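Local structure of phosphoribosylformylglycinamidine synthase 2 (Thermus thermophilus, 3VIU) at residues Asn46-Leu51 with Ala363-Arg368; Arg421-Pro426 with Trp435-Arg440; His457-Ala462 with Leu501-Ala506. The protein belongs to the PurM-like family of AIR synthase related proteins, carries two copies of the N- and C-terminal domain pair in one chain, and here holds adenosine-5'-diphosphate and magnesium. One frame throughout, in Å; residues are numbered along the deposited sequence.

How the contacts relate
Followed from the N terminus, the three contacts come in series: none nests in or crosses another. Contact 1 closes a very long loop, with 311 residues between its segments, including a six- and a seven-stranded sheet, and brings the chain back beside helix 48-51. Contact 2 closes the short hairpin 422-424/432-436 at the edge of a second six-stranded sheet. Contact 3 pairs helices 458-475 and 495-515 of the same domain, with strand 479-488 between them in sequence. Contacts 1 and 3 touch, Leu51 CD2 lying 3.3 Å from Ile505 CD1, so the early helix rests on the later domain. Contact 2 sits across the molecule, its centre about 41 Å from that of contact 1.

Contact 1: residues Asn46-Leu51 with Ala363-Arg368; sequences NSRPLL and APTYVR
Arg48 makes the polar link to Ala363. Its NH2 gives a hydrogen bond of 2.7 Å to Ala363 O, bent to 142° at the hydrogen; the donor lies in the carbonyl plane, whereas the oxygen stands 24° out of the guanidinium plane. A bend at chi2 and chi3 (63°) turns the chain so that its head reaches this carbonyl. NH1 is bonded to Ala43 O, so two backbone oxygens fix the rotation of the guanidinium. A long, flexible arginine suits this work, since one head can serve two separate pieces of main chain.

The same head is packed from above. Thr365 CG2 sits 3.1 Å over one face of it, offset toward the rim, and the two side chains cross at roughly a right angle.

These segments join helix 48-51 to the loop between helices 357-361 and 374-380. The helix packs on helix 495-515, Leu50 and Leu51 both touching Ile505, and it reaches the nucleotide pocket: Leu51 touches the bound ADP, while the side chain of Arg48 stays about 7 Å from it.

Apolar contacts centre on Pro49, near the start of the helix, where a proline fits because its missing N-H costs no helical bond. Its ring slides past Thr365, with CG 3.6 Å from Thr365 CB, and further along Pro49 CB meets Val367 CG2 at 4.1 Å. Before the helix, Asn46 and Tyr366 are the closest backbone pair of the two segments, their CA atoms 5.0 Å apart. Tyr366 is held at its far end by a hydrogen bond from OH to Glu14, and Arg368 by a salt bridge to Glu493.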
ATOM      1  N   ASN A  46     -16.464   8.016   9.778  1.00 20.61           N
ATOM      2  CA  ASN A  46     -17.396   7.127   9.101  1.00 20.16           C
ATOM      3  C   ASN A  46     -16.886   5.720   8.835  1.00 19.51           C
ATOM      4  O   ASN A  46     -17.665   4.846   8.452  1.00 20.75           O
ATOM      5  CB  ASN A  46     -17.847   7.751   7.786  1.00 19.22           C
ATOM      6  CG  ASN A  46     -18.647   9.016   7.996  1.00 22.04           C
ATOM      7  OD1 ASN A  46     -18.102  10.074   8.326  1.00 23.02           O
ATOM      8  ND2 ASN A  46     -19.951   8.912   7.819  1.00 22.24           N
ATOM      9  N   SER A  47     -15.597   5.491   9.055  1.00 18.15           N
ATOM     10  CA  SER A  47     -15.005   4.182   8.794  1.00 17.75           C
ATOM     11  C   SER A  47     -14.702   3.325  10.013  1.00 17.81           C
ATOM     12  O   SER A  47     -14.676   2.103   9.904  1.00 17.88           O
ATOM     13  CB  SER A  47     -13.719   4.336   7.974  1.00 16.17           C
ATOM     14  OG  SER A  47     -12.733   5.037   8.709  1.00 15.47           O
ATOM     15  N   ARG A  48     -14.469   3.950  11.166  1.00 17.75           N
ATOM     16  CA  ARG A  48     -14.156   3.192  12.376  1.00 19.15           C
ATOM     17  C   ARG A  48     -15.148   2.073  12.693  1.00 18.96           C
ATOM     18  O   ARG A  48     -14.749   0.926  12.861  1.00 20.91           O
ATOM     19  CB  ARG A  48     -14.015   4.131  13.581  1.00 20.53           C
ATOM     20  CG  ARG A  48     -12.555   4.457  13.949  1.00 23.79           C
ATOM     21  CD  ARG A  48     -12.398   5.882  14.498  1.00 27.80           C
ATOM     22  NE  ARG A  48     -13.121   6.102  15.749  1.00 31.42           N
ATOM     23  CZ  ARG A  48     -13.357   7.300  16.279  1.00 34.08           C
ATOM     24  NH1 ARG A  48     -12.931   8.400  15.669  1.00 33.51           N
ATOM     25  NH2 ARG A  48     -14.019   7.402  17.425  1.00 36.64           N
ATOM     26  N   PRO A  49     -16.454   2.384  12.754  1.00 18.82           N
ATOM     27  CA  PRO A  49     -17.460   1.360  13.056  1.00 18.51           C
ATOM     28  C   PRO A  49     -17.360   0.106  12.185  1.00 20.03           C
ATOM     29  O   PRO A  49     -17.665  -0.996  12.641  1.00 20.67           O
ATOM     30  CB  PRO A  49     -18.780   2.099  12.834  1.00 16.94           C
ATOM     31  CG  PRO A  49     -18.442   3.500  13.155  1.00 16.87           C
ATOM     32  CD  PRO A  49     -17.104   3.677  12.483  1.00 17.94           C
ATOM     33  N   LEU A  50     -16.941   0.275  10.932  1.00 20.60           N
ATOM     34  CA  LEU A  50     -16.827  -0.848  10.004  1.00 20.12           C
ATOM     35  C   LEU A  50     -15.491  -1.575  10.100  1.00 20.38           C
ATOM     36  O   LEU A  50     -15.420  -2.789   9.895  1.00 21.25           O
ATOM     37  CB  LEU A  50     -17.032  -0.356   8.566  1.00 19.40           C
ATOM     38  CG  LEU A  50     -18.375   0.315   8.272  1.00 17.51           C
ATOM     39  CD1 LEU A  50     -18.300   1.065   6.960  1.00 17.75           C
ATOM     40  CD2 LEU A  50     -19.478  -0.728   8.244  1.00 17.82           C
ATOM     41  N   LEU A  51     -14.431  -0.833  10.412  1.00 21.51           N
ATOM     42  CA  LEU A  51     -13.089  -1.410  10.506  1.00 22.85           C
ATOM     43  C   LEU A  51     -12.904  -2.369  11.684  1.00 24.25           C
ATOM     44  O   LEU A  51     -11.946  -3.137  11.720  1.00 23.64           O
ATOM     45  CB  LEU A  51     -12.040  -0.289  10.563  1.00 21.45           C
ATOM     46  CG  LEU A  51     -11.928   0.541   9.275  1.00 21.42           C
ATOM     47  CD1 LEU A  51     -11.038   1.754   9.489  1.00 20.77           C
ATOM     48  CD2 LEU A  51     -11.381  -0.337   8.165  1.00 19.52           C
ATOM     49  N   ALA A 363     -13.170  11.198  18.644  1.00 31.09           N
ATOM     50  CA  ALA A 363     -14.265  11.914  18.004  1.00 30.29           C
ATOM     51  C   ALA A 363     -15.459  11.000  17.722  1.00 30.09           C
ATOM     52  O   ALA A 363     -15.330   9.775  17.683  1.00 30.66           O
ATOM     53  CB  ALA A 363     -13.779  12.548  16.704  1.00 29.97           C
ATOM     54  N   PRO A 364     -16.641  11.595  17.513  1.00 29.76           N
ATOM     55  CA  PRO A 364     -17.868  10.841  17.230  1.00 29.22           C
ATOM     56  C   PRO A 364     -17.746  10.053  15.933  1.00 29.23           C
ATOM     57  O   PRO A 364     -17.075  10.490  15.002  1.00 29.23           O
ATOM     58  CB  PRO A 364     -18.933  11.929  17.112  1.00 28.88           C
ATOM     59  CG  PRO A 364     -18.352  13.088  17.897  1.00 30.26           C
ATOM     60  CD  PRO A 364     -16.905  13.045  17.530  1.00 27.95           C
ATOM     61  N   THR A 365     -18.384   8.887  15.880  1.00 29.98           N
ATOM     62  CA  THR A 365     -18.373   8.065  14.676  1.00 29.74           C
ATOM     63  C   THR A 365     -19.793   8.028  14.132  1.00 31.16           C
ATOM     64  O   THR A 365     -20.749   8.318  14.852  1.00 31.20           O
ATOM     65  CB  THR A 365     -17.904   6.619  14.952  1.00 29.16           C
ATOM     66  OG1 THR A 365     -18.778   5.995  15.899  1.00 27.81           O
ATOM     67  CG2 THR A 365     -16.476   6.623  15.485  1.00 28.19           C
ATOM     68  N   TYR A 366     -19.939   7.676  12.862  1.00 32.13           N
ATOM     69  CA  TYR A 366     -21.265   7.643  12.272  1.00 34.29           C
ATOM     70  C   TYR A 366     -21.580   6.347  11.534  1.00 34.85           C
ATOM     71  O   TYR A 366     -20.709   5.726  10.920  1.00 35.31           O
ATOM     72  CB  TYR A 366     -21.439   8.838  11.324  1.00 34.93           C
ATOM     73  CG  TYR A 366     -21.208  10.187  11.976  1.00 35.53           C
ATOM     74  CD1 TYR A 366     -22.022  10.629  13.020  1.00 36.52           C
ATOM     75  CD2 TYR A 366     -20.169  11.016  11.557  1.00 36.55           C
ATOM     76  CE1 TYR A 366     -21.807  11.861  13.632  1.00 38.28           C
ATOM     77  CE2 TYR A 366     -19.943  12.256  12.162  1.00 38.45           C
ATOM     78  CZ  TYR A 366     -20.768  12.670  13.199  1.00 39.15           C
ATOM     79  OH  TYR A 366     -20.557  13.890  13.798  1.00 38.42           O
ATOM     80  N   VAL A 367     -22.838   5.937  11.619  1.00 35.01           N
ATOM     81  CA  VAL A 367     -23.295   4.739  10.943  1.00 35.65           C
ATOM     82  C   VAL A 367     -24.373   5.180   9.968  1.00 36.89           C
ATOM     83  O   VAL A 367     -25.187   6.050  10.286  1.00 37.34           O
ATOM     84  CB  VAL A 367     -23.879   3.719  11.936  1.00 35.44           C
ATOM     85  CG1 VAL A 367     -24.735   2.703  11.202  1.00 35.79           C
ATOM     86  CG2 VAL A 367     -22.743   3.009  12.663  1.00 35.73           C
ATOM     87  N   ARG A 368     -24.365   4.596   8.776  1.00 36.55           N
ATOM     88  CA  ARG A 368     -25.349   4.940   7.761  1.00 36.99           C
ATOM     89  C   ARG A 368     -25.951   3.690   7.165  1.00 36.12           C
ATOM     90  O   ARG A 368     -25.574   2.571   7.519  1.00 35.98           O
ATOM     91  CB  ARG A 368     -24.703   5.755   6.640  1.00 38.66           C
ATOM     92  CG  ARG A 368     -24.388   7.186   7.010  1.00 42.42           C
ATOM     93  CD  ARG A 368     -23.340   7.772   6.083  1.00 43.55           C
ATOM     94  NE  ARG A 368     -22.995   9.142   6.447  1.00 45.69           N
ATOM     95  CZ  ARG A 368     -22.637   9.522   7.668  1.00 46.70           C
ATOM     96  NH1 ARG A 368     -22.584   8.630   8.645  1.00 48.26           N
ATOM     97  NH2 ARG A 368     -22.323  10.788   7.915  1.00 46.87           N
TER

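Contact 2: residues Arg421-Pro426 with Trp435-Arg440; sequences RTALLP and WIKGTR
Ala423 and Trp435 put their side chains on one face of a two-stranded ladder, Thr422 and Ile436 on the other. Trp435 CG stands anti to its own N (chi1 167°), carrying the indole away from the partner strand; Ala423 CB approaches CE3 obliquely at 4.4 Å, and the Leu425 side chain crosses that of Trp435 at about a right angle, its CD2 3.9 Å from Trp435 CB. The indole is pinned by NE1, which donates in the ring plane to Thr439 O at 3.0 Å, nearly straight at 166°. Lys437 lies over one face of it through CA, and its chain turns at the end to bring NZ 3.5 Å from Ala423 CB, where a small methyl fits.

Ala423 and Trp435 exchange two backbone hydrogen bonds, and Lys437 N adds a third to Arg421 O, 2.8 Å away. Water 1 donates to that same oxygen and to Lys437 O. A type II turn runs from Ile436 to Thr439; Gly438 takes the positive phi (89°) that glycine tolerates easily.

Thr422 and Ile436 face Leu180 of strand 172-182, and Thr422 also Ile118 of strand 116-126, both in the first N-terminal domain. This antiparallel edge hairpin lies where the paired N-terminal domains of PurM-like proteins meet sheet against sheet.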
ATOM      1  N   ARG A 421      21.958  -3.417   4.496  1.00 44.12           N
ATOM      2  CA  ARG A 421      21.477  -4.556   5.267  1.00 40.88           C
ATOM      3  C   ARG A 421      20.613  -5.441   4.388  1.00 36.90           C
ATOM      4  O   ARG A 421      20.526  -6.652   4.589  1.00 35.90           O
ATOM      5  CB  ARG A 421      20.655  -4.082   6.476  1.00 43.27           C
ATOM      6  CG  ARG A 421      21.041  -2.704   7.003  1.00 46.18           C
ATOM      7  CD  ARG A 421      20.681  -2.510   8.470  1.00 49.18           C
ATOM      8  NE  ARG A 421      21.475  -3.368   9.346  1.00 52.82           N
ATOM      9  CZ  ARG A 421      21.766  -3.085  10.613  1.00 54.07           C
ATOM     10  NH1 ARG A 421      21.330  -1.956  11.163  1.00 54.69           N
ATOM     11  NH2 ARG A 421      22.500  -3.927  11.332  1.00 53.29           N
ATOM     12  N   THR A 422      19.982  -4.822   3.399  1.00 32.81           N
ATOM     13  CA  THR A 422      19.097  -5.536   2.499  1.00 29.17           C
ATOM     14  C   THR A 422      19.429  -5.257   1.044  1.00 27.27           C
ATOM     15  O   THR A 422      20.035  -4.242   0.726  1.00 27.04           O
ATOM     16  CB  THR A 422      17.628  -5.133   2.754  1.00 28.25           C
ATOM     17  OG1 THR A 422      17.465  -3.729   2.516  1.00 26.12           O
ATOM     18  CG2 THR A 422      17.239  -5.434   4.187  1.00 26.26           C
ATOM     19  N   ALA A 423      19.026  -6.169   0.165  1.00 25.96           N
ATOM     20  CA  ALA A 423      19.259  -6.011  -1.265  1.00 23.83           C
ATOM     21  C   ALA A 423      18.098  -6.602  -2.041  1.00 23.32           C
ATOM     22  O   ALA A 423      17.568  -7.658  -1.686  1.00 22.93           O
ATOM     23  CB  ALA A 423      20.551  -6.692  -1.672  1.00 25.14           C
ATOM     24  N   LEU A 424      17.694  -5.904  -3.095  1.00 22.67           N
ATOM     25  CA  LEU A 424      16.604  -6.363  -3.936  1.00 22.42           C
ATOM     26  C   LEU A 424      17.164  -7.384  -4.926  1.00 23.28           C
ATOM     27  O   LEU A 424      18.166  -7.129  -5.593  1.00 24.85           O
ATOM     28  CB  LEU A 424      15.990  -5.183  -4.690  1.00 20.98           C
ATOM     29  CG  LEU A 424      14.987  -5.512  -5.799  1.00 23.00           C
ATOM     30  CD1 LEU A 424      13.749  -6.158  -5.200  1.00 23.82           C
ATOM     31  CD2 LEU A 424      14.610  -4.242  -6.550  1.00 22.97           C
ATOM     32  N   LEU A 425      16.530  -8.546  -5.007  1.00 22.88           N
ATOM     33  CA  LEU A 425      16.976  -9.574  -5.936  1.00 24.78           C
ATOM     34  C   LEU A 425      16.506  -9.158  -7.334  1.00 26.38           C
ATOM     35  O   LEU A 425      15.312  -9.037  -7.589  1.00 27.49           O
ATOM     36  CB  LEU A 425      16.397 -10.926  -5.516  1.00 23.99           C
ATOM     37  CG  LEU A 425      16.666 -11.274  -4.039  1.00 25.70           C
ATOM     38  CD1 LEU A 425      16.083 -12.646  -3.722  1.00 26.39           C
ATOM     39  CD2 LEU A 425      18.167 -11.253  -3.748  1.00 23.27           C
ATOM     40  N   PRO A 426      17.452  -8.914  -8.253  1.00 28.09           N
ATOM     41  CA  PRO A 426      17.156  -8.494  -9.631  1.00 29.60           C
ATOM     42  C   PRO A 426      16.323  -9.416 -10.530  1.00 30.61           C
ATOM     43  O   PRO A 426      15.739  -8.955 -11.518  1.00 29.20           O
ATOM     44  CB  PRO A 426      18.545  -8.192 -10.207  1.00 29.08           C
ATOM     45  CG  PRO A 426      19.449  -9.108  -9.430  1.00 29.30           C
ATOM     46  CD  PRO A 426      18.907  -9.001  -8.027  1.00 28.47           C
ATOM     47  N   TRP A 435      16.494  -9.311   0.290  1.00 18.79           N
ATOM     48  CA  TRP A 435      17.352 -10.227   1.027  1.00 18.96           C
ATOM     49  C   TRP A 435      18.024  -9.540   2.209  1.00 18.88           C
ATOM     50  O   TRP A 435      18.576  -8.450   2.080  1.00 19.07           O
ATOM     51  CB  TRP A 435      18.413 -10.811   0.086  1.00 19.97           C
ATOM     52  CG  TRP A 435      19.557 -11.525   0.764  1.00 20.36           C
ATOM     53  CD1 TRP A 435      19.477 -12.412   1.805  1.00 21.51           C
ATOM     54  CD2 TRP A 435      20.937 -11.481   0.383  1.00 19.39           C
ATOM     55  NE1 TRP A 435      20.721 -12.926   2.089  1.00 20.39           N
ATOM     56  CE2 TRP A 435      21.635 -12.374   1.232  1.00 19.31           C
ATOM     57  CE3 TRP A 435      21.653 -10.778  -0.595  1.00 19.87           C
ATOM     58  CZ2 TRP A 435      23.013 -12.581   1.130  1.00 18.15           C
ATOM     59  CZ3 TRP A 435      23.028 -10.985  -0.696  1.00 18.34           C
ATOM     60  CH2 TRP A 435      23.691 -11.879   0.165  1.00 18.05           C
ATOM     61  N   ILE A 436      17.951 -10.173   3.371  1.00 19.69           N
ATOM     62  CA  ILE A 436      18.582  -9.627   4.556  1.00 19.08           C
ATOM     63  C   ILE A 436      19.984 -10.220   4.612  1.00 21.05           C
ATOM     64  O   ILE A 436      20.161 -11.386   4.975  1.00 21.16           O
ATOM     65  CB  ILE A 436      17.824 -10.010   5.824  1.00 17.50           C
ATOM     66  CG1 ILE A 436      16.413  -9.432   5.775  1.00 15.53           C
ATOM     67  CG2 ILE A 436      18.567  -9.493   7.042  1.00 17.99           C
ATOM     68  CD1 ILE A 436      15.535  -9.894   6.901  1.00 13.91           C
ATOM     69  N   LYS A 437      20.971  -9.407   4.238  1.00 21.30           N
ATOM     70  CA  LYS A 437      22.366  -9.826   4.215  1.00 20.51           C
ATOM     71  C   LYS A 437      22.820 -10.400   5.543  1.00 17.95           C
ATOM     72  O   LYS A 437      22.426  -9.922   6.603  1.00 17.77           O
ATOM     73  CB  LYS A 437      23.269  -8.649   3.834  1.00 23.97           C
ATOM     74  CG  LYS A 437      23.031  -8.088   2.445  1.00 27.05           C
ATOM     75  CD  LYS A 437      24.000  -6.952   2.175  1.00 30.27           C
ATOM     76  CE  LYS A 437      23.671  -6.230   0.885  1.00 31.62           C
ATOM     77  NZ  LYS A 437      23.738  -7.147  -0.283  1.00 33.99           N
ATOM     78  N   GLY A 438      23.657 -11.429   5.474  1.00 16.43           N
ATOM     79  CA  GLY A 438      24.154 -12.058   6.680  1.00 18.07           C
ATOM     80  C   GLY A 438      23.235 -13.172   7.152  1.00 19.01           C
ATOM     81  O   GLY A 438      23.577 -13.905   8.080  1.00 19.70           O
ATOM     82  N   THR A 439      22.069 -13.296   6.516  1.00 18.23           N
ATOM     83  CA  THR A 439      21.109 -14.333   6.873  1.00 16.62           C
ATOM     84  C   THR A 439      20.606 -15.038   5.626  1.00 18.19           C
ATOM     85  O   THR A 439      20.983 -14.700   4.505  1.00 18.44           O
ATOM     86  CB  THR A 439      19.865 -13.762   7.584  1.00 16.45           C
ATOM     87  OG1 THR A 439      18.941 -13.260   6.605  1.00 13.60           O
ATOM     88  CG2 THR A 439      20.258 -12.646   8.542  1.00 12.68           C
ATOM     89  N   ARG A 440      19.733 -16.016   5.835  1.00 18.37           N
ATOM     90  CA  ARG A 440      19.143 -16.761   4.739  1.00 19.59           C
ATOM     91  C   ARG A 440      17.731 -16.237   4.534  1.00 19.73           C
ATOM     92  O   ARG A 440      16.976 -16.749   3.715  1.00 22.11           O
ATOM     93  CB  ARG A 440      19.092 -18.232   5.096  1.00 19.81           C
ATOM     94  CG  ARG A 440      20.434 -18.781   5.531  1.00 23.12           C
ATOM     95  CD  ARG A 440      20.274 -20.200   5.996  1.00 22.61           C
ATOM     96  NE  ARG A 440      19.602 -20.995   4.979  1.00 23.77           N
ATOM     97  CZ  ARG A 440      19.150 -22.222   5.184  1.00 25.23           C
ATOM     98  NH1 ARG A 440      19.302 -22.785   6.379  1.00 23.78           N
ATOM     99  NH2 ARG A 440      18.555 -22.882   4.196  1.00 25.97           N
TER
HETATM  100  O   HOH W   1      21.423  -7.125   7.211  1.00 14.54           O

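Contact 3: residues His457-Ala462 with Leu501-Ala506; sequences HPRLGA and LAETIA
Two helices of the second PurM-like N-terminal domain pack against each other here, the start of 458-475 against the middle of 495-515. The axes of the segments 458-462 and 501-506 come within 7.1 Å at an angle of 33°, running broadly the same way. The small Ala462 suits this closeness, its CB 3.2 Å from Thr504 O. Nearby, Arg459 CA makes a CA-H...O contact with Glu503 O.

Along one side of the interface runs a salt bridge. Arg459 NH1 sits 2.6 Å from Glu503 OE1 and gives a hydrogen bond of 3.0 Å to OE2, so one nitrogen meets both oxygens rather than the two groups facing each other as a flat pair; their planes stand 45° apart. Glu503 bends at chi2 (-71°), which folds its carboxylate back toward the extended arginine chain, with OE2 3.1 Å from Arg459 CB. Ala506 CB lies 3.6 Å above one face of the guanidinium, a methyl small enough to let the head lie flat across it.

Pro458, just after the N-cap residue His457, can start the helix without a backbone N-H, and its CG packs on Glu503 CB at 3.9 Å. Toward the sheet, Thr504 OG1 bonds to Glu500 O in its own helix and accepts from water 2, which also donates to Pro458 O.

Thr504 and Ile505 rest on Leu487 of strand 479-488. Helix 495-515 links that strand to its parallel neighbour 519-525, and the arrangement is thus a helix packed beside the connecting helix of a beta-alpha-beta crossover.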
ATOM      1  N   HIS A 457     -18.115  -4.726  -8.505  1.00 15.78           N
ATOM      2  CA  HIS A 457     -18.460  -5.546  -7.348  1.00 15.42           C
ATOM      3  C   HIS A 457     -17.432  -5.258  -6.260  1.00 14.36           C
ATOM      4  O   HIS A 457     -16.549  -6.066  -5.991  1.00 13.79           O
ATOM      5  CB  HIS A 457     -18.428  -7.040  -7.730  1.00 15.78           C
ATOM      6  CG  HIS A 457     -19.151  -7.932  -6.767  1.00 14.38           C
ATOM      7  ND1 HIS A 457     -19.030  -7.811  -5.400  1.00 14.86           N
ATOM      8  CD2 HIS A 457     -19.992  -8.971  -6.976  1.00 14.85           C
ATOM      9  CE1 HIS A 457     -19.767  -8.733  -4.809  1.00 13.32           C
ATOM     10  NE2 HIS A 457     -20.360  -9.451  -5.745  1.00 13.35           N
ATOM     11  N   PRO A 458     -17.553  -4.101  -5.604  1.00 14.10           N
ATOM     12  CA  PRO A 458     -16.617  -3.715  -4.544  1.00 13.86           C
ATOM     13  C   PRO A 458     -16.199  -4.819  -3.565  1.00 14.60           C
ATOM     14  O   PRO A 458     -15.014  -4.975  -3.267  1.00 14.40           O
ATOM     15  CB  PRO A 458     -17.319  -2.532  -3.870  1.00 15.34           C
ATOM     16  CG  PRO A 458     -18.790  -2.716  -4.239  1.00 16.98           C
ATOM     17  CD  PRO A 458     -18.711  -3.191  -5.657  1.00 14.31           C
ATOM     18  N   ARG A 459     -17.154  -5.594  -3.073  1.00 14.47           N
ATOM     19  CA  ARG A 459     -16.828  -6.668  -2.137  1.00 13.23           C
ATOM     20  C   ARG A 459     -15.900  -7.710  -2.783  1.00 13.67           C
ATOM     21  O   ARG A 459     -14.877  -8.082  -2.205  1.00 12.34           O
ATOM     22  CB  ARG A 459     -18.113  -7.336  -1.664  1.00 16.27           C
ATOM     23  CG  ARG A 459     -17.958  -8.330  -0.540  1.00 17.71           C
ATOM     24  CD  ARG A 459     -19.238  -9.133  -0.431  1.00 23.36           C
ATOM     25  NE  ARG A 459     -19.501  -9.585   0.927  1.00 26.19           N
ATOM     26  CZ  ARG A 459     -20.323  -8.971   1.767  1.00 27.54           C
ATOM     27  NH1 ARG A 459     -20.971  -7.880   1.393  1.00 27.70           N
ATOM     28  NH2 ARG A 459     -20.494  -9.452   2.990  1.00 31.93           N
ATOM     29  N   LEU A 460     -16.252  -8.177  -3.982  1.00 11.82           N
ATOM     30  CA  LEU A 460     -15.432  -9.166  -4.673  1.00 10.97           C
ATOM     31  C   LEU A 460     -14.087  -8.541  -5.066  1.00 11.54           C
ATOM     32  O   LEU A 460     -13.053  -9.213  -5.060  1.00 10.75           O
ATOM     33  CB  LEU A 460     -16.177  -9.714  -5.901  1.00  9.81           C
ATOM     34  CG  LEU A 460     -15.514 -10.832  -6.713  1.00 10.18           C
ATOM     35  CD1 LEU A 460     -15.180 -12.007  -5.812  1.00  7.98           C
ATOM     36  CD2 LEU A 460     -16.440 -11.272  -7.840  1.00  9.17           C
ATOM     37  N   GLY A 461     -14.101  -7.245  -5.375  1.00 11.58           N
ATOM     38  CA  GLY A 461     -12.870  -6.556  -5.728  1.00 13.48           C
ATOM     39  C   GLY A 461     -11.878  -6.555  -4.567  1.00 14.66           C
ATOM     40  O   GLY A 461     -10.685  -6.813  -4.744  1.00 12.70           O
ATOM     41  N   ALA A 462     -12.380  -6.266  -3.367  1.00 16.07           N
ATOM     42  CA  ALA A 462     -11.550  -6.240  -2.168  1.00 17.23           C
ATOM     43  C   ALA A 462     -10.977  -7.628  -1.896  1.00 18.12           C
ATOM     44  O   ALA A 462      -9.798  -7.767  -1.576  1.00 16.73           O
ATOM     45  CB  ALA A 462     -12.370  -5.770  -0.977  1.00 16.84           C
ATOM     46  N   LEU A 501     -17.935   1.487   0.656  1.00 16.73           N
ATOM     47  CA  LEU A 501     -17.007   1.428   1.773  1.00 16.83           C
ATOM     48  C   LEU A 501     -17.305   0.189   2.599  1.00 16.37           C
ATOM     49  O   LEU A 501     -16.401  -0.529   3.009  1.00 17.62           O
ATOM     50  CB  LEU A 501     -17.145   2.671   2.655  1.00 17.93           C
ATOM     51  CG  LEU A 501     -16.371   2.655   3.981  1.00 19.32           C
ATOM     52  CD1 LEU A 501     -14.860   2.626   3.729  1.00 18.62           C
ATOM     53  CD2 LEU A 501     -16.748   3.885   4.791  1.00 18.69           C
ATOM     54  N   ALA A 502     -18.584  -0.061   2.829  1.00 15.52           N
ATOM     55  CA  ALA A 502     -18.998  -1.200   3.619  1.00 14.99           C
ATOM     56  C   ALA A 502     -18.643  -2.513   2.925  1.00 15.19           C
ATOM     57  O   ALA A 502     -18.090  -3.414   3.559  1.00 14.96           O
ATOM     58  CB  ALA A 502     -20.501  -1.118   3.904  1.00 14.94           C
ATOM     59  N   GLU A 503     -18.954  -2.623   1.632  1.00 13.38           N
ATOM     60  CA  GLU A 503     -18.647  -3.843   0.887  1.00 13.45           C
ATOM     61  C   GLU A 503     -17.136  -4.066   0.776  1.00 14.63           C
ATOM     62  O   GLU A 503     -16.661  -5.202   0.809  1.00 14.46           O
ATOM     63  CB  GLU A 503     -19.249  -3.781  -0.516  1.00 15.74           C
ATOM     64  CG  GLU A 503     -20.762  -3.901  -0.559  1.00 17.78           C
ATOM     65  CD  GLU A 503     -21.227  -5.295  -0.238  1.00 19.96           C
ATOM     66  OE1 GLU A 503     -21.838  -5.496   0.832  1.00 21.05           O
ATOM     67  OE2 GLU A 503     -20.967  -6.196  -1.062  1.00 24.51           O
ATOM     68  N   THR A 504     -16.382  -2.980   0.635  1.00 12.87           N
ATOM     69  CA  THR A 504     -14.938  -3.086   0.527  1.00 11.62           C
ATOM     70  C   THR A 504     -14.399  -3.693   1.816  1.00 11.73           C
ATOM     71  O   THR A 504     -13.621  -4.644   1.789  1.00 13.69           O
ATOM     72  CB  THR A 504     -14.302  -1.701   0.287  1.00 11.12           C
ATOM     73  OG1 THR A 504     -14.722  -1.205  -0.993  1.00 11.40           O
ATOM     74  CG2 THR A 504     -12.774  -1.790   0.321  1.00  9.68           C
ATOM     75  N   ILE A 505     -14.822  -3.158   2.953  1.00 10.98           N
ATOM     76  CA  ILE A 505     -14.362  -3.694   4.219  1.00 11.55           C
ATOM     77  C   ILE A 505     -14.817  -5.151   4.436  1.00 13.16           C
ATOM     78  O   ILE A 505     -14.047  -5.976   4.928  1.00 11.17           O
ATOM     79  CB  ILE A 505     -14.810  -2.797   5.389  1.00 10.96           C
ATOM     80  CG1 ILE A 505     -14.029  -1.472   5.324  1.00 11.76           C
ATOM     81  CG2 ILE A 505     -14.595  -3.524   6.719  1.00 10.77           C
ATOM     82  CD1 ILE A 505     -14.254  -0.513   6.488  1.00 10.78           C
ATOM     83  N   ALA A 506     -16.051  -5.474   4.056  1.00 12.69           N
ATOM     84  CA  ALA A 506     -16.540  -6.840   4.214  1.00 14.22           C
ATOM     85  C   ALA A 506     -15.717  -7.764   3.315  1.00 14.99           C
ATOM     86  O   ALA A 506     -15.449  -8.911   3.668  1.00 16.69           O
ATOM     87  CB  ALA A 506     -18.028  -6.927   3.849  1.00 12.39           C
TER
HETATM   88  O   HOH W   2     -13.359  -2.511  -3.438  1.00 10.48           O